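Aldo-keto reductase family 1, member B4 (Aldose reductase) (Schistosoma japonicum, PDB 4HBK) probably acts as an aldose reductase, a member of the aldo-keto reductase family expected to reduce carbonyl compounds with NADPH as the hydride source. Local coordinates at residues 176-181 with 188-193; 278-283 with 312-317. All coordinates share one frame; numbering follows the deposited sequence.

Contact 1: 176-181 with 188-193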
ATOM      1  N   LYS A 176       4.263 -19.471  -0.584  1.00 11.54           N
ATOM      2  CA  LYS A 176       3.683 -20.666   0.019  1.00 15.19           C
ATOM      3  C   LYS A 176       3.388 -20.426   1.497  1.00 13.48           C
ATOM      4  O   LYS A 176       2.335 -20.827   1.994  1.00 13.06           O
ATOM      5  CB  LYS A 176       4.580 -21.897  -0.163  1.00 13.45           C
ATOM      6  CG  LYS A 176       4.376 -22.593  -1.488  1.00 22.37           C
ATOM      7  CD  LYS A 176       4.620 -24.101  -1.381  1.00 31.39           C
ATOM      8  CE  LYS A 176       6.084 -24.438  -1.576  1.00 38.10           C
ATOM      9  NZ  LYS A 176       6.593 -23.840  -2.851  1.00 42.72           N
ATOM     10  N   GLU A 177       4.307 -19.768   2.194  1.00 10.37           N
ATOM     11  CA  GLU A 177       4.084 -19.463   3.603  1.00 12.06           C
ATOM     12  C   GLU A 177       2.982 -18.430   3.784  1.00  9.99           C
ATOM     13  O   GLU A 177       2.247 -18.466   4.773  1.00 11.22           O
ATOM     14  CB  GLU A 177       5.368 -18.985   4.278  1.00 14.62           C
ATOM     15  CG  GLU A 177       6.325 -20.098   4.618  1.00 18.35           C
ATOM     16  CD  GLU A 177       5.681 -21.157   5.493  1.00 21.14           C
ATOM     17  OE1 GLU A 177       5.751 -22.336   5.108  1.00 19.63           O
ATOM     18  OE2 GLU A 177       5.101 -20.810   6.554  1.00 24.07           O
ATOM     19  N   MET A 178       2.868 -17.504   2.838  1.00 10.44           N
ATOM     20  CA  MET A 178       1.810 -16.497   2.905  1.00 13.42           C
ATOM     21  C   MET A 178       0.472 -17.217   2.800  1.00 12.41           C
ATOM     22  O   MET A 178      -0.511 -16.844   3.445  1.00 11.62           O
ATOM     23  CB  MET A 178       1.936 -15.470   1.776  1.00  9.42           C
ATOM     24  CG  MET A 178       3.202 -14.615   1.824  1.00  9.32           C
ATOM     25  SD  MET A 178       3.157 -13.382   3.129  1.00  9.16           S
ATOM     26  CE  MET A 178       1.999 -12.203   2.431  1.00 10.71           C
ATOM     27  N   GLU A 179       0.443 -18.256   1.980  1.00  9.84           N
ATOM     28  CA  GLU A 179      -0.794 -18.973   1.727  1.00  9.71           C
ATOM     29  C   GLU A 179      -1.260 -19.668   2.986  1.00 11.44           C
ATOM     30  O   GLU A 179      -2.463 -19.746   3.251  1.00 12.62           O
ATOM     31  CB  GLU A 179      -0.598 -19.978   0.600  1.00  9.98           C
ATOM     32  CG  GLU A 179      -0.404 -19.311  -0.730  1.00 11.42           C
ATOM     33  CD  GLU A 179      -0.210 -20.301  -1.846  1.00 12.57           C
ATOM     34  OE1 GLU A 179       0.408 -21.365  -1.603  1.00 14.41           O
ATOM     35  OE2 GLU A 179      -0.682 -20.012  -2.969  1.00 11.77           O
ATOM     36  N   LYS A 180      -0.304 -20.154   3.770  1.00  9.15           N
ATOM     37  CA  LYS A 180      -0.631 -20.850   5.006  1.00 15.30           C
ATOM     38  C   LYS A 180      -1.275 -19.906   6.012  1.00 14.00           C
ATOM     39  O   LYS A 180      -2.108 -20.316   6.815  1.00 13.89           O
ATOM     40  CB  LYS A 180       0.615 -21.484   5.619  1.00 14.97           C
ATOM     41  CG  LYS A 180       1.155 -22.672   4.863  1.00 14.73           C
ATOM     42  CD  LYS A 180       2.345 -23.257   5.608  1.00 23.23           C
ATOM     43  CE  LYS A 180       3.003 -24.371   4.816  1.00 24.40           C
ATOM     44  NZ  LYS A 180       4.355 -24.700   5.378  1.00 28.05           N
ATOM     45  N   LEU A 181      -0.889 -18.637   5.967  1.00 12.72           N
ATOM     46  CA  LEU A 181      -1.481 -17.637   6.847  1.00 11.28           C
ATOM     47  C   LEU A 181      -2.972 -17.516   6.560  1.00 11.54           C
ATOM     48  O   LEU A 181      -3.782 -17.302   7.472  1.00 12.54           O
ATOM     49  CB  LEU A 181      -0.792 -16.278   6.669  1.00  9.37           C
ATOM     50  CG  LEU A 181       0.694 -16.224   7.039  1.00 11.12           C
ATOM     51  CD1 LEU A 181       1.319 -14.893   6.643  1.00  9.34           C
ATOM     52  CD2 LEU A 181       0.904 -16.503   8.535  1.00 12.54           C
ATOM     53  N   LYS A 188      -6.752 -12.656   5.941  1.00  9.69           N
ATOM     54  CA  LYS A 188      -7.885 -12.931   5.040  1.00  8.10           C
ATOM     55  C   LYS A 188      -7.482 -12.959   3.567  1.00 11.77           C
ATOM     56  O   LYS A 188      -7.950 -13.805   2.795  1.00  8.40           O
ATOM     57  CB  LYS A 188      -9.010 -11.923   5.232  1.00 10.74           C
ATOM     58  CG  LYS A 188      -9.572 -11.854   6.638  1.00 13.68           C
ATOM     59  CD  LYS A 188     -10.168 -13.171   7.084  1.00 14.34           C
ATOM     60  CE  LYS A 188     -11.105 -12.964   8.271  1.00 17.96           C
ATOM     61  NZ  LYS A 188     -11.690 -14.244   8.774  1.00 19.50           N
ATOM     62  N   SER A 189      -6.632 -12.012   3.172  1.00 10.05           N
ATOM     63  CA  SER A 189      -6.197 -11.908   1.783  1.00  7.70           C
ATOM     64  C   SER A 189      -4.708 -11.613   1.776  1.00  9.54           C
ATOM     65  O   SER A 189      -4.206 -10.952   2.680  1.00  8.84           O
ATOM     66  CB  SER A 189      -6.936 -10.776   1.066  1.00  9.75           C
ATOM     67  OG  SER A 189      -8.346 -10.904   1.157  1.00 11.53           O
ATOM     68  N   ILE A 190      -4.003 -12.103   0.765  1.00  9.20           N
ATOM     69  CA  ILE A 190      -2.581 -11.817   0.620  1.00 11.52           C
ATOM     70  C   ILE A 190      -2.293 -11.121  -0.716  1.00 10.12           C
ATOM     71  O   ILE A 190      -3.073 -11.233  -1.659  1.00  9.60           O
ATOM     72  CB  ILE A 190      -1.751 -13.114   0.739  1.00 12.90           C
ATOM     73  CG1 ILE A 190      -2.347 -14.198  -0.167  1.00 11.07           C
ATOM     74  CG2 ILE A 190      -1.716 -13.590   2.196  1.00  7.14           C
ATOM     75  CD1 ILE A 190      -1.606 -15.542  -0.081  1.00 11.12           C
ATOM     76  N   GLY A 191      -1.178 -10.399  -0.798  1.00  6.73           N
ATOM     77  CA  GLY A 191      -0.845  -9.680  -2.014  1.00  7.24           C
ATOM     78  C   GLY A 191       0.617  -9.269  -2.148  1.00  9.07           C
ATOM     79  O   GLY A 191       1.478  -9.735  -1.401  1.00  8.38           O
ATOM     80  N   LEU A 192       0.888  -8.379  -3.100  1.00  8.64           N
ATOM     81  CA  LEU A 192       2.253  -8.016  -3.463  1.00  7.68           C
ATOM     82  C   LEU A 192       2.459  -6.510  -3.419  1.00  8.32           C
ATOM     83  O   LEU A 192       1.531  -5.742  -3.639  1.00  8.49           O
ATOM     84  CB  LEU A 192       2.565  -8.538  -4.872  1.00  9.57           C
ATOM     85  CG  LEU A 192       2.339 -10.042  -5.080  1.00  8.74           C
ATOM     86  CD1 LEU A 192       2.357 -10.413  -6.561  1.00  8.45           C
ATOM     87  CD2 LEU A 192       3.358 -10.867  -4.310  1.00  7.08           C
ATOM     88  N   SER A 193       3.684  -6.093  -3.130  1.00 10.80           N
ATOM     89  CA  SER A 193       4.049  -4.688  -3.191  1.00  9.76           C
ATOM     90  C   SER A 193       5.322  -4.514  -4.009  1.00  7.72           C
ATOM     91  O   SER A 193       6.283  -5.245  -3.813  1.00  8.78           O
ATOM     92  CB  SER A 193       4.233  -4.112  -1.783  1.00  8.91           C
ATOM     93  OG  SER A 193       4.572  -2.735  -1.843  1.00 14.53           O
TER

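Contact 2: 278-283 with 312-317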
ATOM      1  N   LEU A 278      -6.301  12.626  -6.033  1.00 13.95           N
ATOM      2  CA  LEU A 278      -6.864  11.376  -5.534  1.00 13.35           C
ATOM      3  C   LEU A 278      -8.054  10.900  -6.371  1.00 14.55           C
ATOM      4  O   LEU A 278      -8.180   9.709  -6.646  1.00 11.93           O
ATOM      5  CB  LEU A 278      -7.275  11.525  -4.069  1.00 12.60           C
ATOM      6  CG  LEU A 278      -6.110  11.751  -3.101  1.00  9.94           C
ATOM      7  CD1 LEU A 278      -6.614  12.076  -1.726  1.00  9.44           C
ATOM      8  CD2 LEU A 278      -5.250  10.513  -3.050  1.00 11.72           C
ATOM      9  N   ARG A 279      -8.929  11.820  -6.770  1.00 11.23           N
ATOM     10  CA  ARG A 279     -10.085  11.449  -7.579  1.00 11.87           C
ATOM     11  C   ARG A 279      -9.618  10.860  -8.900  1.00 14.25           C
ATOM     12  O   ARG A 279     -10.239   9.940  -9.435  1.00 14.29           O
ATOM     13  CB  ARG A 279     -10.978  12.654  -7.852  1.00 16.13           C
ATOM     14  CG  ARG A 279     -12.270  12.302  -8.570  1.00 12.97           C
ATOM     15  CD  ARG A 279     -13.262  11.664  -7.612  1.00 13.74           C
ATOM     16  NE  ARG A 279     -14.264  10.908  -8.351  1.00 14.83           N
ATOM     17  CZ  ARG A 279     -15.216  10.171  -7.794  1.00 20.47           C
ATOM     18  NH1 ARG A 279     -15.310  10.084  -6.469  1.00 14.65           N
ATOM     19  NH2 ARG A 279     -16.081   9.524  -8.571  1.00 20.90           N
ATOM     20  N   TYR A 280      -8.516  11.398  -9.412  1.00 12.71           N
ATOM     21  CA  TYR A 280      -7.927  10.923 -10.646  1.00 12.33           C
ATOM     22  C   TYR A 280      -7.616   9.427 -10.528  1.00 16.04           C
ATOM     23  O   TYR A 280      -7.928   8.635 -11.421  1.00 14.83           O
ATOM     24  CB  TYR A 280      -6.651  11.718 -10.957  1.00 13.94           C
ATOM     25  CG  TYR A 280      -5.664  10.969 -11.826  1.00 12.98           C
ATOM     26  CD1 TYR A 280      -5.892  10.809 -13.184  1.00 15.39           C
ATOM     27  CD2 TYR A 280      -4.509  10.420 -11.288  1.00 12.65           C
ATOM     28  CE1 TYR A 280      -4.999  10.124 -13.985  1.00 16.61           C
ATOM     29  CE2 TYR A 280      -3.606   9.727 -12.076  1.00 12.51           C
ATOM     30  CZ  TYR A 280      -3.862   9.576 -13.427  1.00 14.65           C
ATOM     31  OH  TYR A 280      -2.984   8.889 -14.238  1.00  9.44           O
ATOM     32  N   LEU A 281      -7.002   9.046  -9.413  1.00 12.85           N
ATOM     33  CA  LEU A 281      -6.630   7.661  -9.187  1.00 14.96           C
ATOM     34  C   LEU A 281      -7.865   6.822  -8.917  1.00 13.78           C
ATOM     35  O   LEU A 281      -7.976   5.692  -9.410  1.00 11.31           O
ATOM     36  CB  LEU A 281      -5.642   7.548  -8.025  1.00 11.11           C
ATOM     37  CG  LEU A 281      -4.299   8.246  -8.239  1.00 11.45           C
ATOM     38  CD1 LEU A 281      -3.527   8.286  -6.936  1.00 10.34           C
ATOM     39  CD2 LEU A 281      -3.485   7.538  -9.320  1.00 11.31           C
ATOM     40  N   LEU A 282      -8.800   7.366  -8.141  1.00 10.80           N
ATOM     41  CA  LEU A 282     -10.030   6.626  -7.861  1.00 13.49           C
ATOM     42  C   LEU A 282     -10.800   6.274  -9.149  1.00 12.23           C
ATOM     43  O   LEU A 282     -11.336   5.167  -9.291  1.00 12.20           O
ATOM     44  CB  LEU A 282     -10.915   7.388  -6.874  1.00 13.79           C
ATOM     45  CG  LEU A 282     -10.377   7.494  -5.441  1.00 12.48           C
ATOM     46  CD1 LEU A 282     -11.191   8.496  -4.628  1.00  9.15           C
ATOM     47  CD2 LEU A 282     -10.394   6.135  -4.773  1.00 10.41           C
ATOM     48  N   GLN A 283     -10.832   7.203 -10.099  1.00 12.83           N
ATOM     49  CA  GLN A 283     -11.555   6.966 -11.350  1.00 14.96           C
ATOM     50  C   GLN A 283     -10.832   5.980 -12.283  1.00 13.00           C
ATOM     51  O   GLN A 283     -11.425   5.476 -13.238  1.00 12.53           O
ATOM     52  CB  GLN A 283     -11.919   8.286 -12.041  1.00 14.15           C
ATOM     53  CG  GLN A 283     -12.929   9.099 -11.202  1.00 18.59           C
ATOM     54  CD  GLN A 283     -13.478  10.330 -11.902  1.00 14.15           C
ATOM     55  OE1 GLN A 283     -13.954  11.252 -11.253  1.00 14.52           O
ATOM     56  NE2 GLN A 283     -13.422  10.343 -13.225  1.00 14.28           N
ATOM     57  N   GLU A 312     -12.080  14.468 -20.421  1.00 18.96           N
ATOM     58  CA  GLU A 312     -11.071  15.409 -20.902  1.00 23.39           C
ATOM     59  C   GLU A 312     -10.113  15.778 -19.784  1.00 19.21           C
ATOM     60  O   GLU A 312      -8.905  15.865 -19.988  1.00 20.74           O
ATOM     61  CB  GLU A 312     -11.731  16.667 -21.470  1.00 27.46           C
ATOM     62  CG  GLU A 312     -10.749  17.674 -22.070  1.00 37.88           C
ATOM     63  CD  GLU A 312     -11.452  18.796 -22.839  1.00 47.59           C
ATOM     64  OE1 GLU A 312     -10.833  19.865 -23.043  1.00 52.01           O
ATOM     65  OE2 GLU A 312     -12.623  18.604 -23.244  1.00 49.05           O
ATOM     66  N   GLU A 313     -10.651  15.997 -18.594  1.00 17.87           N
ATOM     67  CA  GLU A 313      -9.806  16.265 -17.443  1.00 16.55           C
ATOM     68  C   GLU A 313      -8.884  15.069 -17.159  1.00 19.71           C
ATOM     69  O   GLU A 313      -7.686  15.241 -16.920  1.00 15.65           O
ATOM     70  CB  GLU A 313     -10.658  16.649 -16.226  1.00 19.88           C
ATOM     71  CG  GLU A 313     -11.294  18.042 -16.360  1.00 18.58           C
ATOM     72  CD  GLU A 313     -12.547  18.220 -15.521  1.00 22.81           C
ATOM     73  OE1 GLU A 313     -12.876  17.292 -14.748  1.00 18.93           O
ATOM     74  OE2 GLU A 313     -13.209  19.281 -15.645  1.00 21.11           O
ATOM     75  N   MET A 314      -9.430  13.857 -17.223  1.00 18.86           N
ATOM     76  CA  MET A 314      -8.627  12.666 -16.985  1.00 16.09           C
ATOM     77  C   MET A 314      -7.497  12.609 -17.985  1.00 20.16           C
ATOM     78  O   MET A 314      -6.341  12.389 -17.612  1.00 21.50           O
ATOM     79  CB  MET A 314      -9.479  11.393 -17.059  1.00 14.92           C
ATOM     80  CG  MET A 314     -10.453  11.250 -15.893  1.00 16.58           C
ATOM     81  SD  MET A 314      -9.626  10.974 -14.303  1.00 17.23           S
ATOM     82  CE  MET A 314      -9.007   9.308 -14.562  1.00 13.31           C
ATOM     83  N   HIS A 315      -7.827  12.822 -19.257  1.00 19.55           N
ATOM     84  CA  HIS A 315      -6.838  12.748 -20.324  1.00 21.20           C
ATOM     85  C   HIS A 315      -5.748  13.795 -20.152  1.00 21.04           C
ATOM     86  O   HIS A 315      -4.568  13.508 -20.360  1.00 23.87           O
ATOM     87  CB  HIS A 315      -7.508  12.911 -21.694  1.00 24.39           C
ATOM     88  CG  HIS A 315      -6.568  12.755 -22.848  1.00 32.85           C
ATOM     89  ND1 HIS A 315      -6.125  13.824 -23.600  1.00 37.30           N
ATOM     90  CD2 HIS A 315      -5.972  11.656 -23.370  1.00 41.71           C
ATOM     91  CE1 HIS A 315      -5.309  13.388 -24.543  1.00 36.68           C
ATOM     92  NE2 HIS A 315      -5.195  12.077 -24.426  1.00 40.75           N
ATOM     93  N   GLU A 316      -6.144  15.009 -19.774  1.00 17.45           N
ATOM     94  CA  GLU A 316      -5.198  16.098 -19.591  1.00 18.67           C
ATOM     95  C   GLU A 316      -4.152  15.748 -18.544  1.00 24.15           C
ATOM     96  O   GLU A 316      -2.957  15.918 -18.773  1.00 23.27           O
ATOM     97  CB  GLU A 316      -5.899  17.404 -19.208  1.00 18.49           C
ATOM     98  CG  GLU A 316      -4.930  18.570 -19.111  1.00 25.92           C
ATOM     99  CD  GLU A 316      -5.605  19.918 -18.881  1.00 30.98           C
ATOM    100  OE1 GLU A 316      -6.685  19.967 -18.251  1.00 32.78           O
ATOM    101  OE2 GLU A 316      -5.044  20.936 -19.336  1.00 29.19           O
ATOM    102  N   LEU A 317      -4.601  15.251 -17.395  1.00 24.77           N
ATOM    103  CA  LEU A 317      -3.672  14.849 -16.342  1.00 23.82           C
ATOM    104  C   LEU A 317      -2.683  13.807 -16.858  1.00 24.62           C
ATOM    105  O   LEU A 317      -1.488  13.899 -16.593  1.00 23.93           O
ATOM    106  CB  LEU A 317      -4.428  14.341 -15.108  1.00 23.71           C
ATOM    107  CG  LEU A 317      -5.226  15.419 -14.357  1.00 18.25           C
ATOM    108  CD1 LEU A 317      -6.203  14.819 -13.359  1.00 14.07           C
ATOM    109  CD2 LEU A 317      -4.287  16.374 -13.661  1.00 14.52           C
TER

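Contact 1: 176-181 with 188-193
Ile190 places both of its outer methyl groups against the backbone and side chains of helix 176-181, where Met178 and Glu179 receive them. The two segments bury 170 Å² in all, most of it at Ile190 and Met178, and the contact is apolar: no hydrogen bond joins the two. CG2 of Ile190 rests 3.7 Å from the carbonyl O of Met178 and 4.0 Å from Met178 CE. CD1, carried outward by a straight chi2 of -178°, lies against the Met178 carbonyl group, 3.9 Å from both its C and its O, and against the start of Glu179, 4.0 Å from CA and equally far from CG of that residue. Met178 is bent at both chi2 and chi3, which brings its CE to CG2 of Ile190. The two side chains run past each other in opposite senses.

The setting is the parallel beta/alpha barrel of the aldo-keto reductases: helix 171-183 packs on the outside of strand 187-193, which follows it in the chain, and Met178 also touches Tyr141 and Ile143 of the adjacent strand 138-143.

Glu179 is buried too. Its chain beyond CG leaves Ile190 behind, and OE2 accepts hydrogen bonds from the backbone N atoms of Arg208 and Ile209; if charged, the carboxylate would be offset by these main-chain donors. On the looser, solvent side of the helix, Lys180 is exposed and Glu177 partly so; Lys180 NZ forms a salt bridge of 2.8 Å to OE1 of Glu177, approaching on the syn side and 17° out of the carboxylate plane.

Contact 2: 278-283 with 312-317
Chi1 of Tyr280 (155°) turns the ring away from its own backbone N and out toward helix 312-317, while Met314, bent at both chi2 and chi3, curls its thioether so that the methyl meets that ring. The result is a Met-aromatic contact between helix 273-283, a helix of the aldo-keto reductase barrel that precedes its last strand, and helix 311-319, which comes after the last beta-alpha unit, consistent with the extra helices of this family. The short axes cross at -105°, 10.9 Å apart at their closest, so the helices meet at a steep angle and touch over a limited patch.

Within that patch Met314 CE sits 3.7 Å from CD1 of Tyr280, and Met314 SD lies 5.2 Å from the centroid of the Tyr280 ring, which the sulfur approaches obliquely. Leu317 joins from one turn farther along the same helix: its CD1 lies 3.9 Å from CB of Tyr280, and the two side chains pass in opposite directions. Gln283, one turn after Tyr280, runs at a slant across Met314, with its CB 4.0 Å from Met314 CE and its NE2 4.0 Å from Met314 SD.

The glutamine is held in its own helix by Arg279, whose NE donates a nearly straight bond (N-H...acceptor angle 171°) to Gln283 OE1, within the guanidinium plane and onto a lone pair in the carbonyl plane. The same OE1 also accepts from the backbone N of Leu309, so two donors fix the amide beside Met314. The far end of Tyr280 is likewise anchored, its OH hydrogen-bonding OD1 of Asn318. Met314 CE, the thioether methyl, comes within 3.4 Å of the carbonyl O of Tyr280.

Contacts 1 and 2 follow one another along the chain, the first closing before the second opens, and lie on opposite sides of the chain's centre. Their centres are 31 Å apart and their nearest atoms about 15 Å, so they do not touch. Contact 1 joins helix 171-183 to strand 187-193, the fifth of the eight parallel barrel strands; contact 2 joins helices 273-283 and 311-319, the former leading into the last strand, 287-288. The side chain of Met178 is about 8 Å from that of Lys111, predicted to lower the pKa of the active-site Tyr82, and about 9 Å from that of His144, predicted to bind substrate. Contact 1 thus backs the predicted catalytic region, whereas contact 2 ties two helices together away from it.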